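Local coordinates for periplasmic beta-glucosidase (Pseudomonas aeruginosa, PDB 6R5V), which probably hydrolyses terminal, non-reducing beta-D-glucosyl residues, releasing beta-D-glucose in the periplasm, at residues Phe50-Arg55 against Leu74-Asp79; Trp135-Glu140 against Ala484-Ser489; Ala173-Phe178 against Ala214-Val219; Gly257-Leu262 against Met287-Tyr292. The protein carries 1 engineered substitution. All blocks are in the same frame, centred on the assembly; numbering follows the deposited sequence. Where two conformers were deposited one is given.

Interaction 1: Phe50-Arg55 against Leu74-Asp79. With XYP (beta-D-xylopyranose), chain C.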
# COMPACT_ATOMS: atom_id res chain seq x y z
N PHE A 50 6.32 23.99 -25.51
CA PHE A 50 6.74 24.05 -24.09
C PHE A 50 8.26 23.99 -24.01
O PHE A 50 8.90 23.52 -24.97
CB PHE A 50 6.03 23.01 -23.24
CG PHE A 50 6.43 21.59 -23.51
CD1 PHE A 50 5.98 20.90 -24.63
CD2 PHE A 50 7.25 20.95 -22.60
CE1 PHE A 50 6.32 19.58 -24.82
CE2 PHE A 50 7.61 19.63 -22.81
CZ PHE A 50 7.14 18.95 -23.91
N ASN A 51 8.77 24.49 -22.89
CA ASN A 51 10.20 24.49 -22.51
C ASN A 51 11.01 25.53 -23.32
O ASN A 51 12.25 25.46 -23.23
CB ASN A 51 10.80 23.09 -22.59
CG ASN A 51 10.41 22.21 -21.42
OD1 ASN A 51 9.76 22.68 -20.50
ND2 ASN A 51 10.76 20.93 -21.47
N THR A 52 10.38 26.48 -24.02
CA THR A 52 11.06 27.68 -24.60
C THR A 52 10.69 28.86 -23.71
O THR A 52 9.48 29.14 -23.59
CB THR A 52 10.68 27.93 -26.07
OG1 THR A 52 11.22 26.85 -26.83
CG2 THR A 52 11.18 29.24 -26.61
N VAL A 53 11.67 29.47 -23.03
CA VAL A 53 11.38 30.25 -21.79
C VAL A 53 12.00 31.65 -21.75
O VAL A 53 11.94 32.29 -20.69
CB VAL A 53 11.79 29.44 -20.54
CG1 VAL A 53 11.16 28.05 -20.57
CG2 VAL A 53 13.29 29.35 -20.34
N THR A 54 12.61 32.15 -22.83
CA THR A 54 13.12 33.55 -22.84
C THR A 54 12.40 34.36 -23.91
O THR A 54 12.04 33.78 -24.93
CB THR A 54 14.62 33.65 -23.08
OG1 THR A 54 14.81 33.21 -24.42
CG2 THR A 54 15.43 32.79 -22.12
N ARG A 55 12.24 35.66 -23.66
CA ARG A 55 11.46 36.56 -24.53
C ARG A 55 11.96 36.47 -25.97
O ARG A 55 11.15 36.34 -26.88
CB ARG A 55 11.51 37.99 -24.03
CG ARG A 55 11.00 38.98 -25.08
CD ARG A 55 11.29 40.40 -24.72
NE ARG A 55 10.35 40.91 -23.73
CZ ARG A 55 10.12 42.20 -23.50
NH1 ARG A 55 10.74 43.12 -24.22
NH2 ARG A 55 9.22 42.56 -22.60
N LEU A 74 0.76 30.88 -31.39
CA LEU A 74 1.09 29.81 -30.42
C LEU A 74 0.73 30.30 -29.02
O LEU A 74 0.64 31.52 -28.82
CB LEU A 74 2.59 29.53 -30.48
CG LEU A 74 3.09 29.05 -31.83
CD1 LEU A 74 4.58 29.29 -31.92
CD2 LEU A 74 2.74 27.58 -32.07
N PHE A 75 0.58 29.38 -28.06
CA PHE A 75 0.85 29.67 -26.63
C PHE A 75 2.13 28.93 -26.27
O PHE A 75 2.49 27.92 -26.94
CB PHE A 75 -0.33 29.34 -25.70
CG PHE A 75 -0.66 27.89 -25.48
CD1 PHE A 75 0.08 27.13 -24.59
CD2 PHE A 75 -1.81 27.33 -26.02
CE1 PHE A 75 -0.27 25.80 -24.35
CE2 PHE A 75 -2.15 26.01 -25.78
CZ PHE A 75 -1.38 25.24 -24.94
N HIS A 76 2.81 29.45 -25.26
CA HIS A 76 4.07 28.89 -24.73
C HIS A 76 3.88 28.49 -23.28
O HIS A 76 3.33 29.33 -22.51
CB HIS A 76 5.22 29.87 -24.88
CG HIS A 76 5.69 29.98 -26.28
ND1 HIS A 76 5.02 30.74 -27.22
CD2 HIS A 76 6.74 29.42 -26.91
CE1 HIS A 76 5.64 30.63 -28.39
NE2 HIS A 76 6.72 29.85 -28.22
N ALA A 77 4.24 27.25 -22.96
CA ALA A 77 4.07 26.71 -21.59
C ALA A 77 5.41 26.29 -20.98
O ALA A 77 6.41 26.07 -21.69
CB ALA A 77 3.06 25.58 -21.58
N TYR A 78 5.38 26.15 -19.67
CA TYR A 78 6.55 25.68 -18.88
C TYR A 78 6.06 25.13 -17.56
O TYR A 78 4.89 25.27 -17.27
CB TYR A 78 7.49 26.84 -18.63
CG TYR A 78 8.89 26.49 -18.19
CD1 TYR A 78 9.60 25.43 -18.72
CD2 TYR A 78 9.53 27.34 -17.32
CE1 TYR A 78 10.90 25.15 -18.33
CE2 TYR A 78 10.85 27.13 -16.97
CZ TYR A 78 11.53 26.03 -17.46
OH TYR A 78 12.83 25.91 -17.09
N ASP A 79 6.96 24.46 -16.85
CA ASP A 79 6.68 23.84 -15.52
C ASP A 79 7.14 24.86 -14.47
O ASP A 79 8.24 24.72 -13.95
CB ASP A 79 7.39 22.49 -15.41
CG ASP A 79 6.76 21.32 -16.17
OD1 ASP A 79 5.63 20.94 -15.83
OD2 ASP A 79 7.42 20.77 -17.04
C1 XYP C . 6.89 15.96 -17.46
C2 XYP C . 5.93 17.13 -17.74
C3 XYP C . 5.44 17.70 -16.40
C4 XYP C . 4.74 16.58 -15.65
C5 XYP C . 5.62 15.35 -15.48
O2 XYP C . 6.59 18.06 -18.62
O3 XYP C . 4.50 18.78 -16.46
O4 XYP C . 4.37 17.07 -14.37
O5 XYP C . 6.29 14.92 -16.66
O HOH W 1 7.54 27.27 -24.03

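Interaction 2: Trp135-Glu140 against Ala484-Ser489. With XYP (beta-D-xylopyranose), chain C; XYP (beta-D-xylopyranose), chain B.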
# COMPACT_ATOMS: atom_id res chain seq x y z
N TRP A 135 6.90 7.87 -2.73
CA TRP A 135 6.76 8.47 -4.08
C TRP A 135 7.65 9.70 -4.27
O TRP A 135 7.52 10.63 -3.50
CB TRP A 135 5.29 8.81 -4.29
CG TRP A 135 4.90 9.12 -5.70
CD1 TRP A 135 5.18 8.39 -6.82
CD2 TRP A 135 4.04 10.18 -6.11
NE1 TRP A 135 4.55 8.95 -7.91
CE2 TRP A 135 3.86 10.06 -7.50
CE3 TRP A 135 3.45 11.27 -5.44
CZ2 TRP A 135 3.06 10.94 -8.22
CZ3 TRP A 135 2.67 12.15 -6.17
CH2 TRP A 135 2.49 11.99 -7.55
N GLY A 136 8.44 9.74 -5.36
CA GLY A 136 9.34 10.87 -5.63
C GLY A 136 8.63 12.21 -5.75
O GLY A 136 9.20 13.30 -5.39
N ARG A 137 7.37 12.19 -6.17
CA ARG A 137 6.73 13.47 -6.51
C ARG A 137 5.94 14.01 -5.31
O ARG A 137 5.23 15.04 -5.50
CB ARG A 137 5.86 13.24 -7.74
CG ARG A 137 6.69 12.68 -8.87
CD ARG A 137 5.94 12.66 -10.19
NE ARG A 137 5.88 14.02 -10.68
CZ ARG A 137 5.80 14.38 -11.97
NH1 ARG A 137 5.72 13.47 -12.93
NH2 ARG A 137 5.81 15.68 -12.26
N VAL A 138 6.09 13.46 -4.11
CA VAL A 138 5.41 14.08 -2.93
C VAL A 138 5.87 15.54 -2.80
O VAL A 138 5.08 16.37 -2.29
CB VAL A 138 5.62 13.30 -1.62
CG1 VAL A 138 5.01 11.92 -1.67
CG2 VAL A 138 7.07 13.23 -1.22
N SER A 139 7.12 15.84 -3.21
CA SER A 139 7.70 17.21 -3.10
C SER A 139 6.87 18.21 -3.89
O SER A 139 6.93 19.43 -3.55
CB SER A 139 9.13 17.26 -3.57
OG SER A 139 9.18 16.91 -4.93
N GLU A 140 6.15 17.77 -4.92
CA GLU A 140 5.39 18.67 -5.83
C GLU A 140 3.99 19.01 -5.34
O GLU A 140 3.41 19.96 -5.90
CB GLU A 140 5.16 18.00 -7.18
CG GLU A 140 6.32 18.19 -8.06
CD GLU A 140 6.24 17.14 -9.12
OE1 GLU A 140 5.37 17.31 -10.01
OE2 GLU A 140 6.99 16.10 -8.96
N ALA A 484 13.98 13.33 -4.82
CA ALA A 484 12.53 13.59 -4.66
C ALA A 484 12.08 14.33 -5.91
O ALA A 484 11.70 15.53 -5.84
CB ALA A 484 12.24 14.37 -3.40
N HIS A 485 12.22 13.63 -7.02
CA HIS A 485 11.73 14.15 -8.32
C HIS A 485 10.98 13.04 -9.08
O HIS A 485 10.76 11.96 -8.56
CB HIS A 485 12.91 14.84 -9.00
CG HIS A 485 13.56 14.10 -10.11
ND1 HIS A 485 13.25 14.36 -11.42
CD2 HIS A 485 14.55 13.18 -10.11
CE1 HIS A 485 14.00 13.61 -12.20
NE2 HIS A 485 14.81 12.87 -11.42
N GLU A 486 10.59 13.34 -10.31
CA GLU A 486 9.89 12.33 -11.13
C GLU A 486 10.72 11.05 -11.16
O GLU A 486 11.96 11.12 -11.40
CB GLU A 486 9.67 12.91 -12.52
CG GLU A 486 8.89 11.97 -13.38
CD GLU A 486 8.71 12.46 -14.79
OE1 GLU A 486 8.99 13.67 -15.01
OE2 GLU A 486 8.27 11.65 -15.63
N ALA A 487 10.07 9.91 -10.95
CA ALA A 487 10.62 8.55 -11.02
C ALA A 487 11.58 8.24 -9.86
O ALA A 487 11.94 7.06 -9.77
CB ALA A 487 11.30 8.32 -12.34
N SER A 488 11.80 9.12 -8.89
CA SER A 488 12.78 8.85 -7.80
C SER A 488 12.07 8.29 -6.56
O SER A 488 12.15 8.89 -5.48
CB SER A 488 13.60 10.08 -7.50
OG SER A 488 14.28 10.54 -8.67
N SER A 489 11.43 7.14 -6.70
CA SER A 489 10.78 6.44 -5.57
C SER A 489 11.84 5.78 -4.69
O SER A 489 12.82 5.29 -5.18
CB SER A 489 9.78 5.47 -6.07
OG SER A 489 8.80 6.18 -6.82
C1 XYP C . 6.89 15.96 -17.46
C2 XYP C . 5.93 17.13 -17.74
C3 XYP C . 5.44 17.70 -16.40
C4 XYP C . 4.74 16.58 -15.65
C5 XYP C . 5.62 15.35 -15.48
O2 XYP C . 6.59 18.06 -18.62
O3 XYP C . 4.50 18.78 -16.46
O4 XYP C . 4.37 17.07 -14.37
O5 XYP C . 6.29 14.92 -16.66
O1 XYP B . 11.82 12.44 -19.87
C1 XYP B . 10.57 13.13 -19.93
C2 XYP B . 9.60 12.41 -19.01
C3 XYP B . 8.23 13.13 -19.07
C4 XYP B . 8.47 14.60 -18.67
C5 XYP B . 9.46 15.26 -19.62
O2 XYP B . 9.61 11.06 -19.51
O3 XYP B . 7.15 12.56 -18.29
O4 XYP B . 7.27 15.36 -18.71
O5 XYP B . 10.69 14.51 -19.56

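Interaction 3: Ala173-Phe178 against Ala214-Val219. With XYP (beta-D-xylopyranose), chain C.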
# COMPACT_ATOMS: atom_id res chain seq x y z
N ALA A 173 -3.34 28.42 -15.72
CA ALA A 173 -3.03 27.24 -14.90
C ALA A 173 -3.48 25.99 -15.68
O ALA A 173 -4.69 25.89 -16.11
CB ALA A 173 -3.71 27.30 -13.57
N ALA A 174 -2.57 25.06 -15.83
CA ALA A 174 -2.87 23.69 -16.28
C ALA A 174 -2.72 22.78 -15.06
O ALA A 174 -1.61 22.36 -14.75
CB ALA A 174 -2.03 23.29 -17.46
N VAL A 175 -3.83 22.60 -14.33
CA VAL A 175 -3.87 21.78 -13.08
C VAL A 175 -3.48 20.34 -13.42
O VAL A 175 -3.88 19.84 -14.48
CB VAL A 175 -5.21 21.85 -12.35
CG1 VAL A 175 -6.40 21.34 -13.12
CG2 VAL A 175 -5.14 21.21 -10.98
N LYS A 176 -2.68 19.71 -12.56
CA LYS A 176 -2.19 18.33 -12.81
C LYS A 176 -2.15 17.56 -11.49
O LYS A 176 -2.23 18.14 -10.43
CB LYS A 176 -0.81 18.44 -13.49
CG LYS A 176 0.30 18.93 -12.58
CD LYS A 176 1.59 19.21 -13.36
CE LYS A 176 2.76 19.54 -12.47
NZ LYS A 176 3.93 19.72 -13.35
N HIS A 177 -2.04 16.24 -11.53
CA HIS A 177 -2.10 15.36 -12.69
C HIS A 177 -3.43 14.58 -12.63
O HIS A 177 -3.66 13.83 -11.68
CB HIS A 177 -0.95 14.37 -12.68
CG HIS A 177 0.41 14.99 -12.63
ND1 HIS A 177 1.01 15.35 -11.43
CD2 HIS A 177 1.29 15.27 -13.61
CE1 HIS A 177 2.24 15.82 -11.69
NE2 HIS A 177 2.43 15.77 -13.01
N PHE A 178 -4.35 14.86 -13.54
CA PHE A 178 -5.75 14.38 -13.45
C PHE A 178 -5.75 12.95 -14.01
O PHE A 178 -5.58 12.78 -15.22
CB PHE A 178 -6.64 15.33 -14.23
CG PHE A 178 -8.12 15.06 -14.10
CD1 PHE A 178 -8.72 15.18 -12.86
CD2 PHE A 178 -8.90 14.75 -15.19
CE1 PHE A 178 -10.10 15.02 -12.73
CE2 PHE A 178 -10.27 14.62 -15.06
CZ PHE A 178 -10.86 14.73 -13.82
N ALA A 214 -12.21 27.24 -9.66
CA ALA A 214 -11.47 28.50 -9.58
C ALA A 214 -11.25 29.04 -11.00
O ALA A 214 -10.72 30.14 -11.10
CB ALA A 214 -10.15 28.32 -8.87
N GLY A 215 -11.62 28.27 -12.02
CA GLY A 215 -11.55 28.68 -13.43
C GLY A 215 -10.24 28.31 -14.10
O GLY A 215 -9.90 28.93 -15.09
N ALA A 216 -9.56 27.25 -13.65
CA ALA A 216 -8.34 26.76 -14.34
C ALA A 216 -8.67 26.61 -15.83
O ALA A 216 -9.75 26.07 -16.18
CB ALA A 216 -7.88 25.42 -13.77
N GLY A 217 -7.78 27.12 -16.68
CA GLY A 217 -7.94 27.08 -18.15
C GLY A 217 -7.63 25.72 -18.74
O GLY A 217 -8.14 25.42 -19.83
N ALA A 218 -6.77 24.91 -18.10
CA ALA A 218 -6.32 23.63 -18.66
C ALA A 218 -6.20 22.58 -17.57
O ALA A 218 -6.10 22.90 -16.38
CB ALA A 218 -5.02 23.79 -19.42
N VAL A 219 -6.27 21.33 -18.03
CA VAL A 219 -6.08 20.14 -17.16
C VAL A 219 -5.06 19.23 -17.83
O VAL A 219 -5.23 18.88 -19.00
CB VAL A 219 -7.42 19.44 -16.92
CG1 VAL A 219 -7.21 18.07 -16.23
CG2 VAL A 219 -8.36 20.36 -16.17
C1 XYP C . 6.89 15.96 -17.46
C2 XYP C . 5.93 17.13 -17.74
C3 XYP C . 5.44 17.70 -16.40
C4 XYP C . 4.74 16.58 -15.65
C5 XYP C . 5.62 15.35 -15.48
O2 XYP C . 6.59 18.06 -18.62
O3 XYP C . 4.50 18.78 -16.46
O4 XYP C . 4.37 17.07 -14.37
O5 XYP C . 6.29 14.92 -16.66

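Interaction 4: Gly257-Leu262 against Met287-Tyr292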
# COMPACT_ATOMS: atom_id res chain seq x y z
N GLY A 257 4.43 11.70 -24.28
CA GLY A 257 4.37 10.29 -24.70
C GLY A 257 3.17 9.52 -24.16
O GLY A 257 3.14 8.29 -24.37
N ALA A 258 2.22 10.17 -23.45
CA ALA A 258 1.12 9.45 -22.77
C ALA A 258 0.24 8.70 -23.79
O ALA A 258 -0.29 7.61 -23.46
CB ALA A 258 0.32 10.39 -21.93
N VAL A 259 0.02 9.26 -24.97
CA VAL A 259 -0.88 8.60 -25.96
C VAL A 259 -0.18 7.33 -26.44
O VAL A 259 -0.78 6.25 -26.41
CB VAL A 259 -1.25 9.54 -27.11
CG1 VAL A 259 -2.10 8.81 -28.12
CG2 VAL A 259 -1.94 10.81 -26.62
N LYS A 260 1.09 7.43 -26.82
CA LYS A 260 1.88 6.26 -27.26
C LYS A 260 1.97 5.21 -26.14
O LYS A 260 1.97 4.00 -26.45
CB LYS A 260 3.26 6.73 -27.70
CG LYS A 260 4.06 5.70 -28.47
CD LYS A 260 5.30 6.32 -29.10
CE LYS A 260 6.19 5.30 -29.76
NZ LYS A 260 7.36 5.96 -30.40
N GLU A 261 2.06 5.63 -24.88
CA GLU A 261 2.19 4.68 -23.74
C GLU A 261 0.92 3.84 -23.54
O GLU A 261 1.00 2.86 -22.81
CB GLU A 261 2.56 5.42 -22.44
CG GLU A 261 4.01 5.88 -22.46
CD GLU A 261 4.41 6.83 -21.34
OE1 GLU A 261 3.71 6.85 -20.35
OE2 GLU A 261 5.42 7.56 -21.50
N LEU A 262 -0.19 4.12 -24.20
CA LEU A 262 -1.39 3.24 -24.11
C LEU A 262 -1.05 1.86 -24.69
O LEU A 262 -1.72 0.88 -24.34
CB LEU A 262 -2.54 3.88 -24.89
CG LEU A 262 -3.10 5.16 -24.27
CD1 LEU A 262 -4.19 5.76 -25.16
CD2 LEU A 262 -3.64 4.88 -22.87
N MET A 287 1.05 15.94 -26.33
CA MET A 287 2.42 16.42 -26.03
C MET A 287 3.48 15.47 -26.65
O MET A 287 3.51 14.28 -26.29
CB MET A 287 2.60 16.53 -24.52
CG MET A 287 3.95 17.06 -24.10
SD MET A 287 4.13 17.06 -22.27
CE MET A 287 3.10 18.44 -21.81
N ASN A 288 4.27 16.01 -27.58
CA ASN A 288 5.52 15.49 -28.20
C ASN A 288 5.40 14.24 -29.08
O ASN A 288 6.19 14.16 -30.04
CB ASN A 288 6.61 15.25 -27.15
CG ASN A 288 7.51 16.45 -26.97
OD1 ASN A 288 8.12 16.58 -25.92
ND2 ASN A 288 7.62 17.32 -27.96
N ASP A 289 4.57 13.23 -28.81
CA ASP A 289 4.75 11.94 -29.54
C ASP A 289 4.19 12.01 -30.98
O ASP A 289 4.46 11.07 -31.77
CB ASP A 289 4.22 10.74 -28.76
CG ASP A 289 2.75 10.78 -28.43
OD1 ASP A 289 1.99 11.27 -29.29
OD2 ASP A 289 2.40 10.24 -27.35
N ASP A 290 3.44 13.08 -31.29
CA ASP A 290 2.97 13.44 -32.66
C ASP A 290 2.01 12.40 -33.23
O ASP A 290 1.82 12.39 -34.45
CB ASP A 290 4.16 13.65 -33.59
CG ASP A 290 4.86 14.97 -33.34
OD1 ASP A 290 4.29 15.83 -32.62
OD2 ASP A 290 5.97 15.14 -33.87
N LEU A 291 1.38 11.58 -32.39
CA LEU A 291 0.45 10.55 -32.87
C LEU A 291 -0.79 11.21 -33.50
O LEU A 291 -1.29 10.71 -34.52
CB LEU A 291 0.10 9.63 -31.70
CG LEU A 291 0.88 8.32 -31.72
CD1 LEU A 291 2.37 8.56 -31.49
CD2 LEU A 291 0.35 7.35 -30.66
N TYR A 292 -1.24 12.35 -32.97
CA TYR A 292 -2.48 12.98 -33.47
C TYR A 292 -2.25 13.43 -34.92
O TYR A 292 -3.12 13.19 -35.78
CB TYR A 292 -2.91 14.18 -32.62
CG TYR A 292 -3.72 13.86 -31.38
CD1 TYR A 292 -3.65 12.61 -30.79
CD2 TYR A 292 -4.52 14.81 -30.78
CE1 TYR A 292 -4.38 12.32 -29.64
CE2 TYR A 292 -5.28 14.52 -29.65
CZ TYR A 292 -5.21 13.27 -29.08
OH TYR A 292 -5.97 12.93 -27.99
O HOH W 2 1.12 11.96 -25.65

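Interaction 1: Phe50-Arg55 against Leu74-Asp79
Phe50 and Ala77 form a parallel beta bridge between strands 48-50 and 75-78, and the loop that follows Phe50 carries Asn51 and Val53 against Tyr78. The backbone evidence centres on Ala77 O, which accepts from Asn51 N at 3.1 Å (N-H...O angle 154°). Phe50 CA lies 3.2 Å from Ala77 O in a CA-H...O contact. Water 1 takes the N-H of Thr52 at 2.9 Å and lies where it can donate to Ala77 O, although other acceptors compete for its protons. The two strands and the intervening helix 55-65 make a beta-alpha-beta unit of the TIM-barrel-type N-terminal domain of glycoside hydrolase family 3. Beyond the bridge, the Tyr78 ring is clasped on a face and on an edge. Val53 CG1 stands 3.4 Å from the ring centroid, only 3° off the normal, a CH-pi contact. Asn51 OD1 meets the rim in plane, 3.3 Å from Tyr78 CD1, with amide and ring planes 88° apart. One residue further on, in the conformer given, Asp79 addresses two hydroxyls of the xylose of chain C: O2 donates to OD2 at 3.2 Å, and O3 donates to OD1.

Interaction 2: Trp135-Glu140 against Ala484-Ser489
Arg137 NH2, on the guanidinium that Glu486 flanks across the contact, is gripped by two oxygens: Glu140 OE1 at 2.8 Å, in a salt bridge, and O4 of the chain C xylose at 2.9 Å. A second bond to the same carboxylate, from Arg137 NE to Glu140 OE2 at 2.9 Å, makes the grip side-on and should fix the rotation of the guanidinium. The bend at chi3 (75°) of Arg137 brings its end alongside Glu486, which points the same way. Glu486 CB lies over one guanidinium face and CG is 3.5 Å from Arg137 NH1. Although carboxylate and guanidinium planes are only 17° apart, Glu486 OE1 sits well out of the guanidinium plane, 3.9 Å from Arg137 NH1, a long salt bridge of charges alone. Glu486 OE2 turns instead to Tyr190 and to Arg585 of the second subunit, and O3 of the chain B xylose lies 3.0 Å from it, its proton not assigned. Behind this, the backbones close in at Gly136, whose CA is 4.3 Å from that of Ala484, with no side chain between. Gly136 CA also faces His485 O, the carbonyl that closes the type II turn His485-Ser488 by accepting from Ser488 N. Ser139 OG approaches Ala484 O to 3.0 Å, but its proton has another acceptor in reach and Ser397 also bonds that carbonyl. A loop of the barrel domain thus meets a loop of the C-terminal domain at the sugar, the interdomain active-site cleft characteristic of glycoside hydrolase family 3.

Interaction 3: Ala173-Phe178 against Ala214-Val219
From CB, on the sheet face it shares with Val175, Val219 divides into two methyls that meet different residues of strand 172-178. CG1, set anti to the backbone N (chi1 170°), ends 3.4 Å from Phe178 CB, and its approach to the aromatic ring beyond is oblique. CG2 lies 3.8 Å from Val175 CG1, the two valines running side by side in the same direction. On the other face of the sheet Ala174 CB and Ala218 CB close to 3.6 Å. Backbone bonds fix this parallel register. Ala218 N donates to Ala173 O at 3.0 Å (N-H...O angle 145°) in the carbonyl plane, whereas Val175 N meets Ala218 O at 3.1 Å from well above the plane of the Ala218 carbonyl (42° out of it). These are adjacent strands of the TIM-barrel-type domain, joined in sequence through helices 197-204 and 206-213; Gly215, with positive phi, ends the latter in a Schellman motif before the chain turns into strand 218-221. Phe178 continues outward to helix 235-245, where four leucines pack against it. Lys176 and His177, just before it, serve the sugar. A cis peptide precedes His177, and Lys176 CG lies over the centre of the His177 ring, 3.7 Å above its plane. Lys176 NZ donates to O4 of the chain C xylose at 2.9 Å, and NZ is also held by Phe123 O. His177 NE2 lies 2.7 Å from O4 of the same xylose, a bond in which either group may donate, while Asp128 engages its ND1.

Interaction 4: Gly257-Leu262 against Met287-Tyr292
Hydrogen bonding between the segments centres on Asp289, whose carboxylate lies close against Gly257, Val259 and Lys260. Lys260 N donates to Asp289 OD2 at 3.1 Å along a nearly straight N-H...O line (166°), yet arrives from 47° above the carboxylate plane. Water 2 takes the N-H of Val259 at 3.0 Å and stands 2.7 Å from Asp289 OD2, placed to donate to it, though other acceptors compete for its protons. The other oxygen works within its own segment: Asp289 OD1 accepts from Leu291 N at 3.2 Å, an Asx turn, and is also bonded by Asn286. With Asp289 CG between its backbone N and carbonyl carbon (chi1 60°), the carboxylate faces 257-262, and its two oxygens take the amides of Lys260 and Leu291, which would be expected to stabilise its negative charge. A weak backbone bond from Gly257 N to Met287 O, 3.4 Å long, ties the first residues together. Apolar contacts lie further along. Val259 CG1 meets Leu291 CD2 at 3.8 Å, the two side chains running antiparallel past one another, while Val259 CG2 comes within 4.2 Å of Tyr292 CE1, the side chains crossing at about a right angle. Leu291 CD2 also touches Lys260 CA at 3.9 Å. The contact joins the loops leaving strands 251-253 and 286-287 of the barrel sheet, with Leu291 and Tyr292 starting helix 291-301 against helix 271-281, and Met287 resting on strands 24-26 and 48-50.

Interactions 1, 3 and 4 all belong to the barrel domain, whereas interaction 2 joins it to the C-terminal domain and lies nearest the centre of the chain. Interactions 2, 3 and 4 are buried; interaction 1 is partly so. Interactions 1 and 3 reach the same parallel sheet through backbone bridges, but differ in side-chain chemistry: a CH-pi contact on Tyr78 at a partly exposed loop, against buried alanine, valine and phenylalanine packing. Interaction 4 replaces bridges with a carboxylate bonding amides, and touches interaction 1 where Phe50 meets Met287. Interaction 2 is distinguished by a salt-bridge network of Arg137, Glu140 and Glu486. Interactions 1, 2 and 3 converge on the chain C xylose, with Lys176 and Asp79 weakly paired beside it.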